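Long-range contacts in oligogalacturonate lyase (Vibrio parahaemolyticus RIMD 2210633, PDB 3C5M), which probably cleaves short pectin-derived oligogalacturonides by elimination, and is a manganese-binding lyase folded as a seven-bladed beta-propeller: residues Ile117-Tyr127 with Leu139-Trp149; Val15-Val23 with Ala332-Thr340. All coordinates share one frame; numbering follows the deposited sequence.

Contact 1 (Ile117-Tyr127 with Leu139-Trp149)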
loop_
_atom_site.group_PDB
_atom_site.type_symbol
_atom_site.label_atom_id
_atom_site.label_comp_id
_atom_site.label_asym_id
_atom_site.label_seq_id
_atom_site.Cartn_x
_atom_site.Cartn_y
_atom_site.Cartn_z
ATOM N N ILE A 117 -21.213 0.323 -2.756
ATOM C CA ILE A 117 -21.362 1.545 -1.992
ATOM C C ILE A 117 -21.158 2.817 -2.810
ATOM O O ILE A 117 -21.520 3.901 -2.358
ATOM C CB ILE A 117 -20.397 1.553 -0.809
ATOM C CG1 ILE A 117 -18.980 1.441 -1.344
ATOM C CG2 ILE A 117 -20.684 0.384 0.123
ATOM C CD1 ILE A 117 -17.916 1.544 -0.277
ATOM N N TYR A 118 -20.574 2.705 -4.000
ATOM C CA TYR A 118 -20.376 3.881 -4.844
ATOM C C TYR A 118 -19.991 3.505 -6.261
ATOM O O TYR A 118 -19.223 2.578 -6.465
ATOM C CB TYR A 118 -19.306 4.801 -4.251
ATOM C CG TYR A 118 -18.826 5.884 -5.198
ATOM C CD1 TYR A 118 -17.517 5.894 -5.670
ATOM C CD2 TYR A 118 -19.688 6.889 -5.633
ATOM C CE1 TYR A 118 -17.071 6.880 -6.560
ATOM C CE2 TYR A 118 -19.258 7.884 -6.519
ATOM C CZ TYR A 118 -17.940 7.870 -6.980
ATOM O OH TYR A 118 -17.495 8.844 -7.852
ATOM N N THR A 119 -20.526 4.217 -7.245
ATOM C CA THR A 119 -20.206 3.917 -8.636
ATOM C C THR A 119 -19.762 5.177 -9.371
ATOM O O THR A 119 -20.581 6.036 -9.668
ATOM C CB THR A 119 -21.422 3.311 -9.384
ATOM O OG1 THR A 119 -21.806 2.066 -8.780
ATOM C CG2 THR A 119 -21.073 3.074 -10.845
ATOM N N VAL A 120 -18.471 5.274 -9.675
ATOM C CA VAL A 120 -17.921 6.438 -10.370
ATOM C C VAL A 120 -18.836 6.953 -11.462
ATOM O O VAL A 120 -19.444 6.173 -12.185
ATOM C CB VAL A 120 -16.541 6.127 -10.989
ATOM C CG1 VAL A 120 -16.651 4.976 -11.975
ATOM C CG2 VAL A 120 -15.989 7.363 -11.668
ATOM N N ASP A 121 -18.927 8.275 -11.584
ATOM C CA ASP A 121 -19.783 8.871 -12.597
ATOM C C ASP A 121 -19.150 8.911 -13.981
ATOM O O ASP A 121 -17.949 9.102 -14.117
ATOM C CB ASP A 121 -20.188 10.278 -12.185
ATOM C CG ASP A 121 -21.154 10.910 -13.173
ATOM O OD1 ASP A 121 -20.693 11.386 -14.242
ATOM O OD2 ASP A 121 -22.378 10.909 -12.886
ATOM N N GLU A 122 -19.985 8.745 -15.004
ATOM C CA GLU A 122 -19.559 8.745 -16.403
ATOM C C GLU A 122 -18.616 9.883 -16.804
ATOM O O GLU A 122 -17.904 9.781 -17.801
ATOM C CB GLU A 122 -20.800 8.762 -17.305
ATOM C CG GLU A 122 -21.123 7.422 -17.951
ATOM C CD GLU A 122 -20.412 7.234 -19.293
ATOM O OE1 GLU A 122 -19.179 7.460 -19.363
ATOM O OE2 GLU A 122 -21.095 6.859 -20.275
ATOM N N GLU A 123 -18.621 10.961 -16.028
ATOM C CA GLU A 123 -17.777 12.125 -16.293
ATOM C C GLU A 123 -16.340 11.957 -15.783
ATOM O O GLU A 123 -15.413 12.599 -16.284
ATOM C CB GLU A 123 -18.390 13.373 -15.638
ATOM C CG GLU A 123 -19.646 13.911 -16.320
ATOM C CD GLU A 123 -19.334 14.654 -17.609
ATOM O OE1 GLU A 123 -20.289 15.065 -18.306
ATOM O OE2 GLU A 123 -18.132 14.829 -17.921
ATOM N N TRP A 124 -16.162 11.098 -14.784
ATOM C CA TRP A 124 -14.846 10.901 -14.206
ATOM C C TRP A 124 -14.261 9.500 -14.339
ATOM O O TRP A 124 -14.920 8.560 -14.790
ATOM C CB TRP A 124 -14.864 11.319 -12.735
ATOM C CG TRP A 124 -15.393 12.705 -12.520
ATOM C CD1 TRP A 124 -16.699 13.099 -12.576
ATOM C CD2 TRP A 124 -14.634 13.887 -12.222
ATOM N NE1 TRP A 124 -16.802 14.451 -12.327
ATOM C CE2 TRP A 124 -15.552 14.957 -12.107
ATOM C CE3 TRP A 124 -13.270 14.145 -12.040
ATOM C CZ2 TRP A 124 -15.153 16.260 -11.820
ATOM C CZ3 TRP A 124 -12.866 15.448 -11.754
ATOM C CH2 TRP A 124 -13.808 16.491 -11.646
ATOM N N LYS A 125 -12.997 9.381 -13.951
ATOM C CA LYS A 125 -12.272 8.119 -14.019
ATOM C C LYS A 125 -11.604 7.921 -12.668
ATOM O O LYS A 125 -10.948 8.823 -12.161
ATOM C CB LYS A 125 -11.218 8.197 -15.122
ATOM C CG LYS A 125 -10.697 6.859 -15.612
ATOM C CD LYS A 125 -11.739 6.134 -16.459
ATOM C CE LYS A 125 -11.237 4.760 -16.924
ATOM N NZ LYS A 125 -9.905 4.841 -17.610
ATOM N N GLY A 126 -11.788 6.748 -12.076
ATOM C CA GLY A 126 -11.190 6.479 -10.779
ATOM C C GLY A 126 -9.686 6.324 -10.887
ATOM O O GLY A 126 -9.195 5.680 -11.810
ATOM N N TYR A 127 -8.952 6.901 -9.940
ATOM C CA TYR A 127 -7.491 6.838 -9.939
ATOM C C TYR A 127 -6.915 6.706 -8.523
ATOM O O TYR A 127 -7.275 7.459 -7.602
ATOM C CB TYR A 127 -6.920 8.081 -10.636
ATOM C CG TYR A 127 -5.414 8.186 -10.569
ATOM C CD1 TYR A 127 -4.783 8.822 -9.495
ATOM C CD2 TYR A 127 -4.615 7.627 -11.564
ATOM C CE1 TYR A 127 -3.393 8.894 -9.416
ATOM C CE2 TYR A 127 -3.223 7.693 -11.491
ATOM C CZ TYR A 127 -2.623 8.326 -10.414
ATOM O OH TYR A 127 -1.250 8.361 -10.326
ATOM N N LEU A 139 -14.853 6.970 3.095
ATOM C CA LEU A 139 -13.755 6.566 2.219
ATOM C C LEU A 139 -13.266 7.763 1.427
ATOM O O LEU A 139 -14.062 8.555 0.961
ATOM C CB LEU A 139 -14.230 5.484 1.252
ATOM C CG LEU A 139 -14.382 4.108 1.893
ATOM C CD1 LEU A 139 -14.979 3.135 0.900
ATOM C CD2 LEU A 139 -13.033 3.637 2.361
ATOM N N VAL A 140 -11.960 7.901 1.273
ATOM C CA VAL A 140 -11.421 9.018 0.513
ATOM C C VAL A 140 -10.708 8.479 -0.735
ATOM O O VAL A 140 -10.184 7.368 -0.726
ATOM C CB VAL A 140 -10.438 9.819 1.386
ATOM C CG1 VAL A 140 -9.307 8.917 1.836
ATOM C CG2 VAL A 140 -9.894 10.993 0.628
ATOM N N GLY A 141 -10.702 9.252 -1.813
ATOM C CA GLY A 141 -10.043 8.809 -3.038
ATOM C C GLY A 141 -9.943 9.931 -4.062
ATOM O O GLY A 141 -10.414 11.027 -3.787
ATOM N N ILE A 142 -9.303 9.712 -5.210
ATOM C CA ILE A 142 -9.271 10.783 -6.201
ATOM C C ILE A 142 -9.792 10.282 -7.559
ATOM O O ILE A 142 -9.866 9.071 -7.807
ATOM C CB ILE A 142 -7.868 11.423 -6.418
ATOM C CG1 ILE A 142 -7.145 10.729 -7.552
ATOM C CG2 ILE A 142 -7.028 11.371 -5.162
ATOM C CD1 ILE A 142 -6.151 11.639 -8.228
ATOM N N GLU A 143 -10.196 11.212 -8.423
ATOM C CA GLU A 143 -10.700 10.859 -9.746
ATOM C C GLU A 143 -10.211 11.915 -10.719
ATOM O O GLU A 143 -9.946 13.046 -10.336
ATOM C CB GLU A 143 -12.232 10.784 -9.763
ATOM C CG GLU A 143 -12.841 9.970 -8.616
ATOM C CD GLU A 143 -14.377 9.816 -8.698
ATOM O OE1 GLU A 143 -15.092 10.844 -8.790
ATOM O OE2 GLU A 143 -14.868 8.663 -8.655
ATOM N N ILE A 144 -10.077 11.516 -11.978
ATOM C CA ILE A 144 -9.589 12.373 -13.048
ATOM C C ILE A 144 -10.679 12.557 -14.088
ATOM O O ILE A 144 -11.330 11.592 -14.480
ATOM C CB ILE A 144 -8.374 11.717 -13.700
ATOM C CG1 ILE A 144 -7.290 11.534 -12.638
ATOM C CG2 ILE A 144 -7.883 12.541 -14.876
ATOM C CD1 ILE A 144 -6.108 10.717 -13.095
ATOM N N LEU A 145 -10.892 13.786 -14.541
ATOM C CA LEU A 145 -11.928 14.023 -15.540
ATOM C C LEU A 145 -11.643 13.166 -16.787
ATOM O O LEU A 145 -10.585 13.291 -17.395
ATOM C CB LEU A 145 -11.953 15.501 -15.905
ATOM C CG LEU A 145 -13.337 16.091 -16.160
ATOM C CD1 LEU A 145 -13.135 17.514 -16.613
ATOM C CD2 LEU A 145 -14.109 15.294 -17.218
ATOM N N LYS A 146 -12.585 12.302 -17.164
ATOM C CA LYS A 146 -12.402 11.427 -18.323
ATOM C C LYS A 146 -11.772 12.080 -19.534
ATOM O O LYS A 146 -10.868 11.514 -20.136
ATOM C CB LYS A 146 -13.724 10.796 -18.750
ATOM C CG LYS A 146 -14.012 9.478 -18.085
ATOM C CD LYS A 146 -15.145 8.768 -18.797
ATOM C CE LYS A 146 -15.446 7.427 -18.158
ATOM N NZ LYS A 146 -16.561 6.777 -18.888
ATOM N N ARG A 147 -12.252 13.264 -19.894
ATOM C CA ARG A 147 -11.720 13.986 -21.046
ATOM C C ARG A 147 -10.216 14.251 -20.923
ATOM O O ARG A 147 -9.492 14.209 -21.919
ATOM C CB ARG A 147 -12.454 15.313 -21.213
ATOM C CG ARG A 147 -13.966 15.177 -21.302
ATOM C CD ARG A 147 -14.620 16.517 -21.626
ATOM N NE ARG A 147 -14.013 17.604 -20.862
ATOM C CZ ARG A 147 -13.014 18.364 -21.301
ATOM N NH1 ARG A 147 -12.508 18.163 -22.512
ATOM N NH2 ARG A 147 -12.512 19.314 -20.522
ATOM N N ASP A 148 -9.759 14.520 -19.701
ATOM C CA ASP A 148 -8.352 14.801 -19.441
ATOM C C ASP A 148 -7.505 13.545 -19.271
ATOM O O ASP A 148 -6.279 13.625 -19.211
ATOM C CB ASP A 148 -8.211 15.656 -18.179
ATOM C CG ASP A 148 -8.788 17.053 -18.343
ATOM O OD1 ASP A 148 -9.679 17.246 -19.205
ATOM O OD2 ASP A 148 -8.357 17.956 -17.589
ATOM N N TRP A 149 -8.150 12.388 -19.195
ATOM C CA TRP A 149 -7.432 11.140 -18.991
ATOM C C TRP A 149 -6.613 10.704 -20.197
ATOM O O TRP A 149 -7.042 10.852 -21.336
ATOM C CB TRP A 149 -8.411 10.027 -18.620
ATOM C CG TRP A 149 -7.717 8.793 -18.120
ATOM C CD1 TRP A 149 -7.141 8.615 -16.893
ATOM C CD2 TRP A 149 -7.468 7.586 -18.855
ATOM N NE1 TRP A 149 -6.547 7.376 -16.818
ATOM C CE2 TRP A 149 -6.732 6.725 -18.009
ATOM C CE3 TRP A 149 -7.792 7.150 -20.148
ATOM C CZ2 TRP A 149 -6.317 5.452 -18.416
ATOM C CZ3 TRP A 149 -7.378 5.884 -20.551
ATOM C CH2 TRP A 149 -6.647 5.053 -19.687
#
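Tyr127 runs alongside Ile142 and packs against Ile142 and Ile144 on one face of an antiparallel hairpin. Its CD1 meets Ile142 CD1 at 3.4 Å, and its CG meets Ile144 CD1 at 3.6 Å. Trp124 takes Leu145 CB over one ring face, near the rim. Between these groups the backbones pair: Lys125 and Ile144 form a hydrogen-bonded pair, donating N to O in both directions.

Tyr118 OH gives a 2.8 Å bond to the syn side of Glu143 OE2. Arg169 holds OE1 of the same buried carboxylate by a salt bridge, so its negative charge is probably stabilised. Lys125 reaches Trp149 at the outer end. Its chain bends at chi2 (73°) and again at chi4. Lys125 NZ stands 3.6 Å from the centroid of the Trp149 six-membered ring, a cation-pi contact 8° off the normal. Lys146 N bonds Glu123 O at 3.0 Å. The extended Lys146 side chain then carries NZ to Glu122 OE1, a 2.7 Å salt bridge at the exposed edge.

Strands 124-132 and 138-145 form this hairpin, with strand 168-174 beyond 138-145. Tyr118 comes from strand 114-119, the last strand of the preceding propeller blade, and Trp189 packs edge-to-face with Tyr127.

Contact 2 (Val15-Val23 with Ala332-Thr340)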
loop_
_atom_site.group_PDB
_atom_site.type_symbol
_atom_site.label_atom_id
_atom_site.label_comp_id
_atom_site.label_asym_id
_atom_site.label_seq_id
_atom_site.Cartn_x
_atom_site.Cartn_y
_atom_site.Cartn_z
ATOM N N VAL A 15 14.519 -22.152 6.297
ATOM C CA VAL A 15 15.440 -21.231 6.943
ATOM C C VAL A 15 16.264 -20.492 5.910
ATOM O O VAL A 15 16.819 -21.102 5.003
ATOM C CB VAL A 15 16.376 -21.988 7.898
ATOM C CG1 VAL A 15 17.343 -21.031 8.566
ATOM C CG2 VAL A 15 15.553 -22.731 8.938
ATOM N N ASP A 16 16.338 -19.174 6.043
ATOM C CA ASP A 16 17.107 -18.379 5.100
ATOM C C ASP A 16 18.582 -18.734 5.239
ATOM O O ASP A 16 19.127 -18.745 6.349
ATOM C CB ASP A 16 16.891 -16.893 5.368
ATOM C CG ASP A 16 17.493 -16.024 4.298
ATOM O OD1 ASP A 16 18.722 -15.829 4.317
ATOM O OD2 ASP A 16 16.732 -15.546 3.429
ATOM N N SER A 17 19.220 -19.029 4.109
ATOM C CA SER A 17 20.631 -19.411 4.086
ATOM C C SER A 17 21.633 -18.357 4.568
ATOM O O SER A 17 22.755 -18.705 4.942
ATOM C CB SER A 17 21.020 -19.865 2.680
ATOM O OG SER A 17 20.795 -18.830 1.751
ATOM N N ASP A 18 21.237 -17.083 4.570
ATOM C CA ASP A 18 22.136 -16.008 4.996
ATOM C C ASP A 18 21.871 -15.424 6.382
ATOM O O ASP A 18 22.786 -14.887 7.007
ATOM C CB ASP A 18 22.130 -14.856 3.976
ATOM C CG ASP A 18 22.705 -15.257 2.613
ATOM O OD1 ASP A 18 22.995 -14.349 1.796
ATOM O OD2 ASP A 18 22.861 -16.475 2.354
ATOM N N THR A 19 20.638 -15.529 6.871
ATOM C CA THR A 19 20.304 -14.960 8.173
ATOM C C THR A 19 19.785 -15.974 9.174
ATOM O O THR A 19 19.623 -15.662 10.361
ATOM C CB THR A 19 19.243 -13.870 8.019
ATOM O OG1 THR A 19 18.077 -14.445 7.422
ATOM C CG2 THR A 19 19.753 -12.741 7.140
ATOM N N GLN A 20 19.523 -17.183 8.684
ATOM C CA GLN A 20 19.003 -18.280 9.503
ATOM C C GLN A 20 17.572 -18.006 9.956
ATOM O O GLN A 20 16.955 -18.836 10.628
ATOM C CB GLN A 20 19.896 -18.519 10.733
ATOM C CG GLN A 20 21.090 -19.445 10.499
ATOM C CD GLN A 20 21.946 -19.027 9.313
ATOM O OE1 GLN A 20 22.065 -19.767 8.328
ATOM N NE2 GLN A 20 22.540 -17.835 9.395
ATOM N N VAL A 21 17.037 -16.847 9.584
ATOM C CA VAL A 21 15.680 -16.491 9.977
ATOM C C VAL A 21 14.652 -17.416 9.329
ATOM O O VAL A 21 14.801 -17.814 8.171
ATOM C CB VAL A 21 15.368 -15.033 9.606
ATOM C CG1 VAL A 21 13.918 -14.731 9.902
ATOM C CG2 VAL A 21 16.272 -14.100 10.384
ATOM N N LYS A 22 13.619 -17.777 10.083
ATOM C CA LYS A 22 12.586 -18.660 9.550
ATOM C C LYS A 22 11.612 -17.916 8.646
ATOM O O LYS A 22 11.201 -16.788 8.934
ATOM C CB LYS A 22 11.808 -19.348 10.678
ATOM C CG LYS A 22 12.548 -20.498 11.328
ATOM C CD LYS A 22 11.684 -21.276 12.300
ATOM C CE LYS A 22 11.370 -20.489 13.553
ATOM N NZ LYS A 22 10.485 -21.271 14.472
ATOM N N VAL A 23 11.259 -18.562 7.544
ATOM C CA VAL A 23 10.340 -18.000 6.570
ATOM C C VAL A 23 9.372 -19.084 6.154
ATOM O O VAL A 23 9.773 -20.184 5.771
ATOM C CB VAL A 23 11.047 -17.538 5.306
ATOM C CG1 VAL A 23 10.025 -17.055 4.319
ATOM C CG2 VAL A 23 12.042 -16.448 5.635
ATOM N N ALA A 332 19.457 -0.275 10.713
ATOM C CA ALA A 332 18.806 -1.164 9.765
ATOM C C ALA A 332 19.475 -2.531 9.856
ATOM O O ALA A 332 20.674 -2.621 10.095
ATOM C CB ALA A 332 18.940 -0.601 8.352
ATOM N N GLN A 333 18.713 -3.598 9.665
ATOM C CA GLN A 333 19.289 -4.934 9.739
ATOM C C GLN A 333 18.613 -5.869 8.741
ATOM O O GLN A 333 17.401 -5.785 8.531
ATOM C CB GLN A 333 19.134 -5.466 11.160
ATOM C CG GLN A 333 19.892 -6.750 11.448
ATOM C CD GLN A 333 19.915 -7.091 12.940
ATOM O OE1 GLN A 333 20.475 -8.109 13.354
ATOM N NE2 GLN A 333 19.305 -6.232 13.749
ATOM N N LYS A 334 19.389 -6.751 8.119
ATOM C CA LYS A 334 18.822 -7.686 7.154
ATOM C C LYS A 334 18.014 -8.745 7.872
ATOM O O LYS A 334 18.550 -9.446 8.718
ATOM C CB LYS A 334 19.920 -8.369 6.343
ATOM C CG LYS A 334 20.680 -7.455 5.395
ATOM C CD LYS A 334 21.565 -8.284 4.465
ATOM C CE LYS A 334 22.328 -7.425 3.461
ATOM N NZ LYS A 334 23.324 -6.493 4.085
ATOM N N LEU A 335 16.730 -8.865 7.533
ATOM C CA LEU A 335 15.853 -9.854 8.181
ATOM C C LEU A 335 16.070 -11.207 7.531
ATOM O O LEU A 335 16.589 -12.142 8.134
ATOM C CB LEU A 335 14.371 -9.472 8.025
ATOM C CG LEU A 335 13.376 -9.903 9.115
ATOM C CD1 LEU A 335 11.958 -9.882 8.553
ATOM C CD2 LEU A 335 13.720 -11.282 9.632
ATOM N N CYS A 336 15.642 -11.306 6.287
ATOM C CA CYS A 336 15.798 -12.532 5.546
ATOM C C CYS A 336 15.943 -12.072 4.126
ATOM O O CYS A 336 16.236 -10.903 3.870
ATOM C CB CYS A 336 14.572 -13.439 5.695
ATOM S SG CYS A 336 13.081 -12.817 4.900
ATOM N N LYS A 337 15.713 -12.982 3.199
ATOM C CA LYS A 337 15.866 -12.659 1.800
ATOM C C LYS A 337 14.561 -12.906 1.053
ATOM O O LYS A 337 13.918 -13.923 1.267
ATOM C CB LYS A 337 17.014 -13.515 1.253
ATOM C CG LYS A 337 17.556 -13.099 -0.086
ATOM C CD LYS A 337 18.964 -13.653 -0.337
ATOM C CE LYS A 337 19.018 -15.185 -0.381
ATOM N NZ LYS A 337 19.055 -15.800 0.979
ATOM N N HIS A 338 14.156 -11.960 0.206
ATOM C CA HIS A 338 12.930 -12.116 -0.575
ATOM C C HIS A 338 13.251 -12.581 -1.989
ATOM O O HIS A 338 12.440 -13.245 -2.624
ATOM C CB HIS A 338 12.108 -10.803 -0.606
ATOM C CG HIS A 338 12.775 -9.665 -1.319
ATOM N ND1 HIS A 338 12.987 -9.656 -2.684
ATOM C CD2 HIS A 338 13.263 -8.489 -0.857
ATOM C CE1 HIS A 338 13.578 -8.523 -3.028
ATOM N NE2 HIS A 338 13.757 -7.797 -1.938
ATOM N N SER A 339 14.442 -12.235 -2.473
ATOM C CA SER A 339 14.898 -12.635 -3.809
ATOM C C SER A 339 13.792 -12.617 -4.848
ATOM O O SER A 339 13.431 -13.657 -5.395
ATOM C CB SER A 339 15.504 -14.046 -3.771
ATOM O OG SER A 339 16.669 -14.097 -2.962
ATOM N N THR A 340 13.261 -11.439 -5.135
ATOM C CA THR A 340 12.199 -11.353 -6.115
ATOM C C THR A 340 12.740 -10.826 -7.439
ATOM O O THR A 340 13.666 -10.017 -7.462
ATOM C CB THR A 340 11.058 -10.428 -5.620
ATOM O OG1 THR A 340 9.936 -10.526 -6.506
ATOM C CG2 THR A 340 11.526 -8.977 -5.571
#
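The Asp16 carboxylate is the flat group that meets Lys337. Asp18 N and Thr19 N bind its OD1 on the anti side, from opposite faces of the carboxylate plane, at 2.8 Å and 3.2 Å. These two bonds form an Asx turn and a wider Asx motif, and they should limit rotation of the group. The other oxygen faces the partner segment. Asp16 OD2 lies 2.8 Å from Lys337 N, a weak and bent hydrogen bond (123°).

The lysine side chain crosses the aspartate at about a right angle. Bends at chi3 and chi4 fold it back. Lys337 NZ comes within 3.4 Å of both Asp16 OD1 and Asp16 OD2, a salt bridge with a weak hydrogen bond to OD2. Asp18 adds a second negative charge nearby, beyond bonding distance.

Thr19 makes the other polar link. Thr19 OG1 stands between its own backbone N and carbonyl carbon (chi1 59°), and donates to Leu335 O at 2.8 Å. Apolar contacts follow. Val21 CG1 meets Leu335 CD2 at 3.5 Å, and Val23 CG2 packs on Cys336 SG at 3.8 Å. Ala380 of strand 376-381 touches both Val23 and Cys336.

Strand 334-337 is the outer strand of one blade. Strand 22-25 belongs to the next, where N-terminal strands 12-15 and 22-25 join C-terminal strands 364-369 and 376-381. Such a mixed blade is the usual ring closure of beta-propellers. The chemistry implies a seam between blades: no backbone pairing joins the segments, and a buried aspartate, probably ionised, is held mainly by N-H groups of its own loop, with a weaker, charge-based link to Lys337 across the seam.

Both contacts are partly buried and lie on opposite sides of the propeller, with centres about 41 Å apart. Contact 1 is local. It is built mainly within one blade, with a side link to the blade before it. Contact 2 joins segments more than 300 residues apart and spans two blades near the ring closure, so contact 1 is nested in the loop it closes. Contact 1 relies on strand pairing, aromatic packing and a cation-pi contact, and buries 888 Å². Contact 2 buries 365 Å² and relies on side chains that grip backbone atoms, plus a few apolar side chains. Each has a buried acid with a basic partner: Arg169 in contact 1, Lys337 in contact 2.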